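Local coordinates for protein L-amino acid deaminase (Proteus vulgaris, PDB 5HXW) that probably deaminates L-amino acids oxidatively to 2-keto acids, acting as a membrane-bound flavoprotein with FAD as its cofactor, at residues A[33-38]-A[62-67]; A[56-61]-A[198-203]; A[317-322]-A[326-331]; A[258-263]-A[358-363]. All blocks are in the same frame, centred on the assembly; numbering follows the deposited sequence.

Interaction 1 of 4, residues A[33-38]-A[62-67]. With FAD (flavin-adenine dinucleotide), chain G.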
# COMPACT_ATOMS: atom_id res chain seq x y z
N ALA A 33 -22.12 -20.57 6.28
CA ALA A 33 -21.48 -20.71 7.58
C ALA A 33 -19.95 -20.58 7.50
O ALA A 33 -19.35 -20.90 6.47
CB ALA A 33 -21.87 -22.03 8.23
N LEU A 34 -19.35 -20.08 8.58
CA LEU A 34 -17.90 -20.06 8.75
C LEU A 34 -17.38 -21.50 8.86
O LEU A 34 -17.95 -22.30 9.61
CB LEU A 34 -17.53 -19.24 9.99
CG LEU A 34 -16.08 -18.76 10.18
CD1 LEU A 34 -15.77 -17.52 9.34
CD2 LEU A 34 -15.81 -18.49 11.65
N PRO A 35 -16.32 -21.84 8.10
CA PRO A 35 -15.81 -23.22 8.06
C PRO A 35 -15.17 -23.68 9.36
O PRO A 35 -14.60 -22.87 10.10
CB PRO A 35 -14.75 -23.17 6.95
CG PRO A 35 -14.99 -21.90 6.21
CD PRO A 35 -15.54 -20.95 7.22
N LYS A 36 -15.27 -24.98 9.63
CA LYS A 36 -14.60 -25.61 10.77
C LYS A 36 -13.08 -25.56 10.62
O LYS A 36 -12.37 -25.26 11.58
CB LYS A 36 -15.05 -27.07 10.94
CG LYS A 36 -16.49 -27.28 11.37
CD LYS A 36 -16.64 -28.64 12.05
CE LYS A 36 -18.10 -29.04 12.21
NZ LYS A 36 -18.61 -29.79 11.03
N GLN A 37 -12.60 -25.83 9.40
CA GLN A 37 -11.17 -26.00 9.13
C GLN A 37 -10.72 -25.23 7.89
O GLN A 37 -11.52 -24.99 6.98
CB GLN A 37 -10.86 -27.50 8.97
CG GLN A 37 -9.46 -27.91 9.38
CD GLN A 37 -9.24 -29.41 9.27
OE1 GLN A 37 -9.13 -30.11 10.28
NE2 GLN A 37 -9.17 -29.91 8.04
N ALA A 38 -9.45 -24.84 7.89
CA ALA A 38 -8.77 -24.25 6.72
C ALA A 38 -7.29 -24.60 6.74
O ALA A 38 -6.70 -24.73 7.82
CB ALA A 38 -8.95 -22.74 6.70
N SER A 62 -5.61 -24.50 0.26
CA SER A 62 -6.96 -23.97 0.30
C SER A 62 -7.01 -22.88 1.36
O SER A 62 -6.78 -23.14 2.54
CB SER A 62 -7.96 -25.09 0.61
OG SER A 62 -7.78 -26.19 -0.27
N VAL A 63 -7.28 -21.65 0.92
CA VAL A 63 -7.15 -20.49 1.80
C VAL A 63 -8.50 -19.86 2.19
O VAL A 63 -9.47 -19.90 1.43
CB VAL A 63 -6.17 -19.42 1.23
CG1 VAL A 63 -5.01 -20.06 0.47
CG2 VAL A 63 -6.88 -18.45 0.30
N VAL A 64 -8.53 -19.32 3.40
CA VAL A 64 -9.67 -18.56 3.91
C VAL A 64 -9.15 -17.20 4.36
O VAL A 64 -8.22 -17.12 5.17
CB VAL A 64 -10.42 -19.30 5.05
CG1 VAL A 64 -11.43 -18.39 5.75
CG2 VAL A 64 -11.12 -20.54 4.54
N ILE A 65 -9.74 -16.13 3.82
CA ILE A 65 -9.49 -14.77 4.27
C ILE A 65 -10.62 -14.33 5.19
O ILE A 65 -11.80 -14.45 4.84
CB ILE A 65 -9.34 -13.76 3.10
CG1 ILE A 65 -8.21 -14.18 2.15
CG2 ILE A 65 -9.09 -12.35 3.63
CD1 ILE A 65 -8.08 -13.32 0.90
N VAL A 66 -10.26 -13.86 6.38
CA VAL A 66 -11.21 -13.17 7.27
C VAL A 66 -10.99 -11.66 7.20
O VAL A 66 -9.84 -11.19 7.19
CB VAL A 66 -11.20 -13.71 8.73
CG1 VAL A 66 -11.79 -15.11 8.79
CG2 VAL A 66 -9.81 -13.67 9.36
N GLU A 67 -12.09 -10.92 7.14
CA GLU A 67 -12.07 -9.47 6.98
C GLU A 67 -13.09 -8.83 7.91
O GLU A 67 -14.27 -9.20 7.88
CB GLU A 67 -12.34 -9.10 5.51
CG GLU A 67 -12.63 -7.62 5.22
CD GLU A 67 -11.50 -6.68 5.61
OE1 GLU A 67 -10.36 -6.85 5.12
OE2 GLU A 67 -11.77 -5.76 6.41
PA FAD G . -5.08 -2.80 3.70
O1A FAD G . -5.53 -1.72 4.65
O2A FAD G . -5.35 -2.61 2.23
O5B FAD G . -5.72 -4.19 4.16
C5B FAD G . -5.77 -4.56 5.53
C4B FAD G . -7.15 -5.15 5.80
O4B FAD G . -7.10 -5.98 6.95
C3B FAD G . -8.17 -4.06 6.08
O3B FAD G . -9.21 -4.20 5.11
C2B FAD G . -8.66 -4.34 7.49
O2B FAD G . -10.06 -4.13 7.64
C1B FAD G . -8.31 -5.80 7.69
N9A FAD G . -8.09 -6.21 9.09
C8A FAD G . -7.25 -5.62 9.98
N7A FAD G . -7.28 -6.26 11.17
C5A FAD G . -8.15 -7.27 11.06
C6A FAD G . -8.66 -8.34 11.95
N6A FAD G . -8.21 -8.43 13.22
N1A FAD G . -9.57 -9.22 11.45
C2A FAD G . -10.01 -9.14 10.18
N3A FAD G . -9.59 -8.19 9.31
C4A FAD G . -8.68 -7.25 9.69
N1 FAD G . 0.88 2.24 -2.87
C2 FAD G . 1.41 2.27 -4.12
O2 FAD G . 1.99 1.24 -4.54
N3 FAD G . 1.35 3.37 -4.91
C4 FAD G . 0.75 4.51 -4.51
O4 FAD G . 0.70 5.50 -5.26
C4X FAD G . 0.13 4.55 -3.15
N5 FAD G . -0.49 5.65 -2.65
C5X FAD G . -1.03 5.66 -1.40
C6 FAD G . -1.68 6.81 -0.92
C7 FAD G . -2.25 6.82 0.36
C7M FAD G . -2.93 8.07 0.84
C8 FAD G . -2.16 5.59 1.21
C8M FAD G . -2.75 5.51 2.59
C9 FAD G . -1.53 4.46 0.73
C9A FAD G . -0.96 4.44 -0.54
N10 FAD G . -0.32 3.27 -1.04
C10 FAD G . 0.25 3.31 -2.33
C1' FAD G . -0.19 2.08 -0.20
C2' FAD G . -1.18 0.95 -0.36
O2' FAD G . -2.51 1.45 -0.25
C3' FAD G . -0.93 -0.03 0.79
O3' FAD G . 0.48 -0.20 1.05
C4' FAD G . -1.60 -1.38 0.56
O4' FAD G . -3.02 -1.22 0.36
C5' FAD G . -1.35 -2.26 1.77
O5' FAD G . -2.24 -3.36 1.70
P FAD G . -2.67 -4.14 3.03
O1P FAD G . -3.55 -5.27 2.57
O2P FAD G . -1.44 -4.45 3.83
O3P FAD G . -3.51 -3.06 3.88
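The puckered ring of P35 turns one corner, CG, to the branched side chain of V64, with V64 CG2 4.4 Å from P35 CG. The same ring also packs on R203 and Y205 of strand 203-205. The flat groups lie at the far end of strand 63-66. There the carboxylate of E67 meets the two ribose hydroxyls of FAD, one on each oxygen: O3B of FAD donates to E67 OE1 at 2.9 Å, and O2B of FAD donates to E67 OE2 at 2.7 Å. Each oxygen also takes a backbone amide, OE1 that of A45 and OE2 that of G69, so four bonds fix the rotation of the group. The E67 chain starts with CG anti to the backbone N (chi1 168°) and bends at the next bond to bring the carboxylate to the sugar. The adenine ring of FAD lies close to the backbone of V66, whose O is 3.6 Å from FAD C2A.

Back in the protein contact, A38 points its CB at V64, and the closest pair is A38 CB and V64 CG2 at 3.8 Å. One valine methyl thus serves both A38 and P35. I230 of strand 228-231 touches A38 as well as V66, and K36 and A38 share backbone bonds with K231. V64 itself is bonded through its backbone to V40 and V42. An acidic residue closing the second parallel strand and gripping the adenosine ribose is the signature of the Rossmann-type dinucleotide-binding fold.

Interaction 2 of 4, residues A[56-61]-A[198-203]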
# COMPACT_ATOMS: atom_id res chain seq x y z
N LEU A 56 -0.69 -18.75 -2.65
CA LEU A 56 -0.83 -19.99 -1.88
C LEU A 56 -1.68 -21.05 -2.61
O LEU A 56 -1.33 -22.23 -2.60
CB LEU A 56 -1.38 -19.70 -0.48
CG LEU A 56 -0.46 -18.99 0.53
CD1 LEU A 56 -1.27 -18.41 1.68
CD2 LEU A 56 0.65 -19.89 1.05
N VAL A 57 -2.78 -20.60 -3.23
CA VAL A 57 -3.67 -21.46 -4.03
C VAL A 57 -2.93 -22.08 -5.22
O VAL A 57 -3.08 -23.28 -5.50
CB VAL A 57 -4.96 -20.71 -4.46
CG1 VAL A 57 -5.74 -21.45 -5.54
CG2 VAL A 57 -5.87 -20.48 -3.26
N GLU A 58 -2.11 -21.27 -5.89
CA GLU A 58 -1.22 -21.72 -6.98
C GLU A 58 -0.25 -22.83 -6.56
O GLU A 58 0.12 -23.67 -7.38
CB GLU A 58 -0.46 -20.54 -7.57
CG GLU A 58 -1.21 -19.80 -8.67
CD GLU A 58 -0.84 -18.33 -8.79
OE1 GLU A 58 0.09 -17.86 -8.08
OE2 GLU A 58 -1.48 -17.63 -9.59
N ARG A 59 0.15 -22.81 -5.28
CA ARG A 59 0.98 -23.86 -4.68
C ARG A 59 0.16 -25.07 -4.21
O ARG A 59 0.74 -26.11 -3.85
CB ARG A 59 1.81 -23.29 -3.53
CG ARG A 59 2.91 -22.34 -3.95
CD ARG A 59 3.31 -21.45 -2.79
NE ARG A 59 4.14 -20.32 -3.21
CZ ARG A 59 5.40 -20.12 -2.84
NH1 ARG A 59 6.03 -20.98 -2.04
NH2 ARG A 59 6.05 -19.05 -3.29
N GLY A 60 -1.16 -24.94 -4.20
CA GLY A 60 -2.07 -26.06 -3.90
C GLY A 60 -2.79 -26.03 -2.57
O GLY A 60 -3.44 -27.02 -2.20
N LEU A 61 -2.68 -24.92 -1.84
CA LEU A 61 -3.34 -24.76 -0.54
C LEU A 61 -4.72 -24.13 -0.66
O LEU A 61 -4.98 -23.34 -1.57
CB LEU A 61 -2.47 -23.95 0.43
CG LEU A 61 -1.21 -24.63 1.00
CD1 LEU A 61 -0.18 -23.58 1.39
CD2 LEU A 61 -1.52 -25.53 2.18
N LYS A 198 -11.49 -15.19 -5.57
CA LYS A 198 -12.73 -15.95 -5.38
C LYS A 198 -12.97 -17.02 -6.46
O LYS A 198 -13.40 -18.14 -6.15
CB LYS A 198 -13.93 -15.01 -5.28
CG LYS A 198 -14.04 -14.26 -3.96
CD LYS A 198 -15.19 -13.27 -3.96
CE LYS A 198 -16.54 -13.96 -3.79
NZ LYS A 198 -17.65 -13.12 -4.32
N LYS A 199 -12.68 -16.67 -7.71
CA LYS A 199 -12.78 -17.60 -8.85
C LYS A 199 -11.79 -18.78 -8.76
O LYS A 199 -12.04 -19.85 -9.31
CB LYS A 199 -12.62 -16.87 -10.18
CG LYS A 199 -13.86 -16.11 -10.64
CD LYS A 199 -13.84 -15.80 -12.13
CE LYS A 199 -13.14 -14.49 -12.46
NZ LYS A 199 -13.92 -13.28 -12.07
N MET A 200 -10.67 -18.56 -8.05
CA MET A 200 -9.66 -19.59 -7.80
C MET A 200 -10.01 -20.52 -6.63
O MET A 200 -9.35 -21.55 -6.43
CB MET A 200 -8.29 -18.97 -7.54
CG MET A 200 -7.56 -18.52 -8.79
SD MET A 200 -6.06 -17.64 -8.32
CE MET A 200 -4.88 -18.99 -8.21
N GLY A 201 -11.03 -20.15 -5.85
CA GLY A 201 -11.46 -20.93 -4.70
C GLY A 201 -11.06 -20.33 -3.36
O GLY A 201 -11.21 -20.99 -2.32
N VAL A 202 -10.56 -19.10 -3.38
CA VAL A 202 -10.29 -18.32 -2.17
C VAL A 202 -11.63 -17.93 -1.56
O VAL A 202 -12.49 -17.35 -2.24
CB VAL A 202 -9.43 -17.06 -2.44
CG1 VAL A 202 -9.33 -16.17 -1.20
CG2 VAL A 202 -8.05 -17.41 -2.96
N ARG A 203 -11.80 -18.27 -0.28
CA ARG A 203 -13.00 -17.91 0.46
C ARG A 203 -12.73 -16.69 1.33
O ARG A 203 -11.79 -16.68 2.13
CB ARG A 203 -13.49 -19.10 1.29
CG ARG A 203 -13.96 -20.27 0.44
CD ARG A 203 -14.57 -21.37 1.28
NE ARG A 203 -13.57 -22.08 2.08
CZ ARG A 203 -13.84 -23.05 2.95
NH1 ARG A 203 -15.09 -23.45 3.15
NH2 ARG A 203 -12.84 -23.61 3.62
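V57 and M200 meet where two helices finish, each in a Schellman motif: helix 47-58 runs out at G60 and helix 189-199 at G201. Both glycines take the positive phi that ends each helix. At the first end the chain is tied back by G60 N to V57 O at 2.9 Å and by L61 N to L56 O at 3.1 Å. Helix 47-58 is the crossover of the Rossmann beta-alpha-beta unit, linking parallel strands 40-43 and 63-66, while helix 189-199 leads into edge strand 203-205.

V57 is the residue between. It holds CG1 anti to its own backbone N (chi1 167°), which sends the two methyls to different partners. CG1 comes to 3.7 Å from both M200 O and M200 CE; CG2 packs on V202, with V57 CG2 and V202 CG2 3.8 Å apart. V202 has the same valine conformation, and its side chain continues inward onto V63 and I65, under the helix.

M200 runs straight through CG and SD and then kinks at the last torsion (chi3 89°), swinging its methyl between V57 and E58. Across the way, E58 is extended beyond CG, and its OE2 forms a salt bridge with K109. The closest of the glutamate's atoms to the methionine is CG, with E58 CG 3.8 Å from M200 CE.

Interaction 3 of 4, residues A[317-322]-A[326-331]. With 16A (cetyl-trimethyl-ammonium), chain I; 16A (cetyl-trimethyl-ammonium), chain J.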
# COMPACT_ATOMS: atom_id res chain seq x y z
N PRO A 317 15.25 10.55 12.33
CA PRO A 317 16.02 10.76 11.08
C PRO A 317 15.18 10.96 9.81
O PRO A 317 15.74 11.34 8.77
CB PRO A 317 16.84 9.47 10.96
CG PRO A 317 16.99 9.00 12.36
CD PRO A 317 15.66 9.30 12.99
N LEU A 318 13.88 10.70 9.88
CA LEU A 318 12.96 11.01 8.78
C LEU A 318 12.57 12.49 8.79
O LEU A 318 12.40 13.09 7.73
CB LEU A 318 11.73 10.10 8.79
CG LEU A 318 11.90 8.59 8.57
CD1 LEU A 318 10.61 7.87 8.92
CD2 LEU A 318 12.33 8.23 7.15
N LEU A 319 12.46 13.07 9.98
CA LEU A 319 12.22 14.52 10.13
C LEU A 319 13.46 15.37 9.78
O LEU A 319 13.39 16.61 9.78
CB LEU A 319 11.71 14.86 11.54
CG LEU A 319 10.45 14.23 12.15
CD1 LEU A 319 10.11 14.95 13.44
CD2 LEU A 319 9.25 14.24 11.21
N ALA A 320 14.58 14.70 9.49
CA ALA A 320 15.85 15.35 9.13
C ALA A 320 15.81 16.00 7.74
O ALA A 320 16.22 17.16 7.60
CB ALA A 320 17.01 14.37 9.24
N LEU A 321 15.34 15.25 6.74
CA LEU A 321 15.20 15.77 5.37
C LEU A 321 14.21 16.95 5.34
O LEU A 321 13.10 16.82 5.85
CB LEU A 321 14.78 14.66 4.41
N PRO A 322 14.65 18.11 4.81
CA PRO A 322 13.74 19.27 4.70
C PRO A 322 12.79 19.19 3.51
O PRO A 322 11.80 19.93 3.45
CB PRO A 322 14.70 20.45 4.56
CG PRO A 322 15.92 19.88 3.93
CD PRO A 322 16.02 18.44 4.36
N VAL A 326 6.53 15.42 6.50
CA VAL A 326 5.81 14.93 7.68
C VAL A 326 5.54 16.03 8.71
O VAL A 326 6.47 16.67 9.21
CB VAL A 326 6.46 13.66 8.31
CG1 VAL A 326 5.87 13.35 9.68
CG2 VAL A 326 6.26 12.47 7.40
N HIS A 327 4.25 16.25 8.97
CA HIS A 327 3.79 17.12 10.06
C HIS A 327 3.31 16.29 11.25
O HIS A 327 2.52 15.35 11.09
CB HIS A 327 2.67 18.06 9.60
CG HIS A 327 3.14 19.24 8.82
ND1 HIS A 327 2.57 19.63 7.63
CD2 HIS A 327 4.13 20.14 9.07
CE1 HIS A 327 3.19 20.70 7.17
NE2 HIS A 327 4.14 21.03 8.02
N ILE A 328 3.81 16.65 12.43
CA ILE A 328 3.35 16.08 13.69
C ILE A 328 2.03 16.77 14.03
O ILE A 328 1.94 18.01 14.01
CB ILE A 328 4.40 16.27 14.83
CG1 ILE A 328 5.76 15.62 14.48
CG2 ILE A 328 3.87 15.79 16.19
CD1 ILE A 328 5.75 14.13 14.17
N SER A 329 1.01 15.97 14.33
CA SER A 329 -0.33 16.48 14.60
C SER A 329 -0.92 15.89 15.87
O SER A 329 -0.77 14.70 16.15
CB SER A 329 -1.24 16.19 13.40
OG SER A 329 -2.55 16.65 13.63
N LEU A 330 -1.59 16.74 16.64
CA LEU A 330 -2.34 16.31 17.81
C LEU A 330 -3.83 16.35 17.52
O LEU A 330 -4.39 17.41 17.23
CB LEU A 330 -1.99 17.15 19.04
CG LEU A 330 -2.66 16.74 20.36
CD1 LEU A 330 -1.98 15.52 20.98
CD2 LEU A 330 -2.67 17.89 21.35
N ASN A 331 -4.46 15.18 17.59
CA ASN A 331 -5.90 15.04 17.36
C ASN A 331 -6.50 13.90 18.20
O ASN A 331 -5.93 13.49 19.21
CB ASN A 331 -6.21 14.88 15.87
CG ASN A 331 -5.55 13.66 15.26
OD1 ASN A 331 -5.62 12.57 15.81
ND2 ASN A 331 -4.92 13.84 14.11
C1 16A I . 3.34 18.40 27.69
C2 16A I . 3.39 17.05 28.37
C3 16A I . 2.03 16.65 28.93
C4 16A I . 2.07 15.21 29.43
C5 16A I . 0.73 14.52 29.22
C6 16A I . 0.85 13.36 28.22
C7 16A I . -0.39 12.45 28.26
C8 16A I . -1.54 12.97 27.39
C9 16A I . -2.69 13.49 28.25
C10 16A I . -3.97 13.69 27.44
C11 16A I . -4.02 15.06 26.77
C12 16A I . -5.31 15.23 25.97
C13 16A I . -5.02 15.50 24.50
C14 16A I . -6.33 15.56 23.72
C15 16A I . -6.10 15.72 22.22
C16 16A I . -7.37 15.37 21.42
N1 16A I . -8.00 16.45 20.62
C17 16A I . -8.73 17.36 21.51
C18 16A I . -7.05 17.25 19.83
C19 16A I . -9.01 15.90 19.70
C1 16A J . 8.75 12.30 17.29
C2 16A J . 7.69 11.42 16.67
C3 16A J . 8.01 11.11 15.21
C4 16A J . 6.86 10.38 14.54
C5 16A J . 6.91 10.55 13.03
C6 16A J . 6.35 9.32 12.33
C7 16A J . 6.61 9.37 10.83
C8 16A J . 5.50 8.65 10.07
C9 16A J . 6.06 7.97 8.83
C10 16A J . 5.51 8.61 7.56
C11 16A J . 6.57 8.68 6.47
C12 16A J . 6.33 7.62 5.40
C13 16A J . 6.10 8.25 4.03
C14 16A J . 5.52 7.22 3.06
C15 16A J . 4.43 7.84 2.20
C16 16A J . 4.41 7.20 0.80
N1 16A J . 3.10 7.13 0.10
C17 16A J . 3.34 6.61 -1.24
C18 16A J . 2.15 6.21 0.76
C19 16A J . 2.47 8.46 -0.05
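Strand 326-329 lines the pocket of a bound cetyl-trimethyl-ammonium, and the loop residue L319 packs against it through V326 and I328. L319 reaches over with both of its methyls. Its CD2 lies 3.8 Å from V326 CG1, the two side chains crossing at about a right angle, while L319 CD1 makes a looser approach of 4.5 Å to I328 CD1. With CG1 anti to its backbone N (chi1 168°), V326 divides its branches: CG1 goes to L319, and CG2 to the cetyl-trimethyl-ammonium tail, whose C11 is 3.9 Å away from V326 CG2.

The strand pairs in parallel with 293-303, H327 bonding through its backbone to I300 and A302. The alternation of the strand then puts V326 and I328 against the same alkyl chain, I328 CD1 standing 3.9 Å from its C3. Farther on, N331 is the N-cap of helix 332-339, its OD1 accepting from Q333 N. A second cetyl-trimethyl-ammonium lies beside this turn. L330 CG rests 4.0 Å from C15 of that second molecule, and N331 O is near its C16, next to the quaternary nitrogen.

Interaction 4 of 4, residues A[258-263]-A[358-363]. With FAD (flavin-adenine dinucleotide), chain G.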
# COMPACT_ATOMS: atom_id res chain seq x y z
N PRO A 258 1.13 5.43 12.88
CA PRO A 258 0.16 5.89 11.90
C PRO A 258 0.62 7.11 11.10
O PRO A 258 1.34 7.97 11.61
CB PRO A 258 -1.07 6.24 12.75
CG PRO A 258 -0.52 6.54 14.09
CD PRO A 258 0.61 5.57 14.26
N ALA A 259 0.21 7.15 9.83
CA ALA A 259 0.42 8.30 8.95
C ALA A 259 -0.85 8.53 8.14
O ALA A 259 -1.57 7.59 7.80
CB ALA A 259 1.60 8.05 8.04
N TYR A 260 -1.13 9.80 7.84
CA TYR A 260 -2.32 10.17 7.07
C TYR A 260 -1.99 11.07 5.90
O TYR A 260 -1.10 11.92 5.99
CB TYR A 260 -3.35 10.84 7.98
CG TYR A 260 -4.13 9.87 8.83
CD1 TYR A 260 -3.66 9.47 10.09
CD2 TYR A 260 -5.33 9.33 8.37
CE1 TYR A 260 -4.37 8.56 10.87
CE2 TYR A 260 -6.06 8.43 9.14
CZ TYR A 260 -5.57 8.05 10.38
OH TYR A 260 -6.28 7.15 11.15
N GLN A 261 -2.71 10.87 4.80
CA GLN A 261 -2.60 11.73 3.62
C GLN A 261 -3.94 11.86 2.92
O GLN A 261 -4.62 10.87 2.64
CB GLN A 261 -1.54 11.19 2.65
CG GLN A 261 -1.20 12.16 1.52
CD GLN A 261 -0.22 11.58 0.52
OE1 GLN A 261 -0.31 10.41 0.13
NE2 GLN A 261 0.73 12.40 0.09
N SER A 262 -4.31 13.11 2.64
CA SER A 262 -5.52 13.41 1.90
C SER A 262 -5.31 13.17 0.41
O SER A 262 -4.23 13.42 -0.13
CB SER A 262 -5.95 14.85 2.16
OG SER A 262 -6.24 15.06 3.53
N GLN A 263 -6.36 12.66 -0.24
CA GLN A 263 -6.37 12.42 -1.68
C GLN A 263 -7.65 12.98 -2.30
O GLN A 263 -8.70 13.05 -1.64
CB GLN A 263 -6.28 10.92 -1.99
CG GLN A 263 -5.03 10.20 -1.50
CD GLN A 263 -3.80 10.47 -2.35
OE1 GLN A 263 -3.88 10.57 -3.58
NE2 GLN A 263 -2.65 10.57 -1.70
N MET A 358 -12.94 3.03 10.18
CA MET A 358 -12.19 4.28 10.35
C MET A 358 -13.06 5.45 9.89
O MET A 358 -13.78 5.34 8.89
CB MET A 358 -10.87 4.26 9.58
CG MET A 358 -9.96 3.07 9.89
SD MET A 358 -8.30 3.17 9.20
CE MET A 358 -8.62 3.23 7.44
N THR A 359 -13.00 6.55 10.64
CA THR A 359 -13.86 7.71 10.40
C THR A 359 -13.06 8.98 10.09
O THR A 359 -13.59 10.10 10.18
CB THR A 359 -14.83 7.96 11.59
OG1 THR A 359 -14.08 8.14 12.79
CG2 THR A 359 -15.82 6.80 11.76
N ALA A 360 -11.79 8.81 9.72
CA ALA A 360 -10.88 9.92 9.42
C ALA A 360 -11.31 10.70 8.18
O ALA A 360 -11.62 10.12 7.14
CB ALA A 360 -9.46 9.41 9.27
N LEU A 361 -11.34 12.03 8.31
CA LEU A 361 -11.78 12.91 7.23
C LEU A 361 -10.62 13.58 6.48
O LEU A 361 -9.61 13.91 7.10
CB LEU A 361 -12.75 13.99 7.77
CG LEU A 361 -14.12 13.58 8.31
CD1 LEU A 361 -14.80 14.77 8.96
CD2 LEU A 361 -15.02 12.98 7.23
N PRO A 362 -10.77 13.79 5.15
CA PRO A 362 -9.79 14.56 4.39
C PRO A 362 -9.73 16.03 4.83
O PRO A 362 -10.76 16.63 5.15
CB PRO A 362 -10.31 14.47 2.95
CG PRO A 362 -11.75 14.11 3.08
CD PRO A 362 -11.80 13.20 4.27
N ASP A 363 -8.52 16.57 4.84
CA ASP A 363 -8.29 18.00 5.10
C ASP A 363 -8.71 18.79 3.86
O ASP A 363 -8.00 18.80 2.84
CB ASP A 363 -6.81 18.23 5.46
CG ASP A 363 -6.53 19.64 5.98
OD1 ASP A 363 -7.43 20.51 5.99
OD2 ASP A 363 -5.37 19.88 6.39
PA FAD G . -5.08 -2.80 3.70
O1A FAD G . -5.53 -1.72 4.65
O2A FAD G . -5.35 -2.61 2.23
O5B FAD G . -5.72 -4.19 4.16
C5B FAD G . -5.77 -4.56 5.53
C4B FAD G . -7.15 -5.15 5.80
O4B FAD G . -7.10 -5.98 6.95
C3B FAD G . -8.17 -4.06 6.08
O3B FAD G . -9.21 -4.20 5.11
C2B FAD G . -8.66 -4.34 7.49
O2B FAD G . -10.06 -4.13 7.64
C1B FAD G . -8.31 -5.80 7.69
N9A FAD G . -8.09 -6.21 9.09
C8A FAD G . -7.25 -5.62 9.98
N7A FAD G . -7.28 -6.26 11.17
C5A FAD G . -8.15 -7.27 11.06
C6A FAD G . -8.66 -8.34 11.95
N6A FAD G . -8.21 -8.43 13.22
N1A FAD G . -9.57 -9.22 11.45
C2A FAD G . -10.01 -9.14 10.18
N3A FAD G . -9.59 -8.19 9.31
C4A FAD G . -8.68 -7.25 9.69
N1 FAD G . 0.88 2.24 -2.87
C2 FAD G . 1.41 2.27 -4.12
O2 FAD G . 1.99 1.24 -4.54
N3 FAD G . 1.35 3.37 -4.91
C4 FAD G . 0.75 4.51 -4.51
O4 FAD G . 0.70 5.50 -5.26
C4X FAD G . 0.13 4.55 -3.15
N5 FAD G . -0.49 5.65 -2.65
C5X FAD G . -1.03 5.66 -1.40
C6 FAD G . -1.68 6.81 -0.92
C7 FAD G . -2.25 6.82 0.36
C7M FAD G . -2.93 8.07 0.84
C8 FAD G . -2.16 5.59 1.21
C8M FAD G . -2.75 5.51 2.59
C9 FAD G . -1.53 4.46 0.73
C9A FAD G . -0.96 4.44 -0.54
N10 FAD G . -0.32 3.27 -1.04
C10 FAD G . 0.25 3.31 -2.33
C1' FAD G . -0.19 2.08 -0.20
C2' FAD G . -1.18 0.95 -0.36
O2' FAD G . -2.51 1.45 -0.25
C3' FAD G . -0.93 -0.03 0.79
O3' FAD G . 0.48 -0.20 1.05
C4' FAD G . -1.60 -1.38 0.56
O4' FAD G . -3.02 -1.22 0.36
C5' FAD G . -1.35 -2.26 1.77
O5' FAD G . -2.24 -3.36 1.70
P FAD G . -2.67 -4.14 3.03
O1P FAD G . -3.55 -5.27 2.57
O2P FAD G . -1.44 -4.45 3.83
O3P FAD G . -3.51 -3.06 3.88
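Y260 and S262 project from one side of strand 257-266 onto the loop 358-363, which runs up to the start of helix 364-377. The strand belongs to the large mixed sheet, lying between antiparallel neighbours 293-303 and 386-396.

The polar part is a single bond. D363, the N-cap residue of the helix, donates its backbone N to S262 OG at 3.0 Å, with an N-H...O angle of 156°. S262 keeps OG beside its own backbone N (chi1 -62°), which turns the hydroxyl toward the loop; P362 also leans on it, with P362 CA 3.7 Å from S262 OG. L367 of the helix covers both S262 and P362.

The apolar part is the tyrosine ring against a methyl: A360 CB approaches Y260 CE2 obliquely at 3.5 Å. The ring also touches P303, S391 and A393 of the two flanking strands.

Ligand contacts occupy the reverse side of the strand. Q261 extends fully beyond CG, whereas Q263 bends at chi2 (-76°), and both amides end at the dimethylbenzene end of the flavin: Q261 OE1 and Q263 NE2 each lie 3.6 Å from the methyl C7M of FAD.

How the interactions relate
Interactions 1 and 2 form one continuous patch of the Rossmann-type domain, their centres 12 Å apart. I65 N and R203 O, 2.7 Å from each other, probably hydrogen-bond, and V63 CG2 packs on V202 CG2 at 3.6 Å. Interaction 4 stands about 31 Å from interaction 1 between centres, yet FAD spans the two, its adenosine ribose at E67 of 62-67 and its flavin methyl at 258-263. Interactions 3 and 4 reach the same sheet, with nearest atoms about 6 Å apart. The detergent packed on V326 and I328, 16A of chain J, connects them to the cofactor: headgroup atom C18 of 16A chain J lies 3.8 Å from FAD C9A.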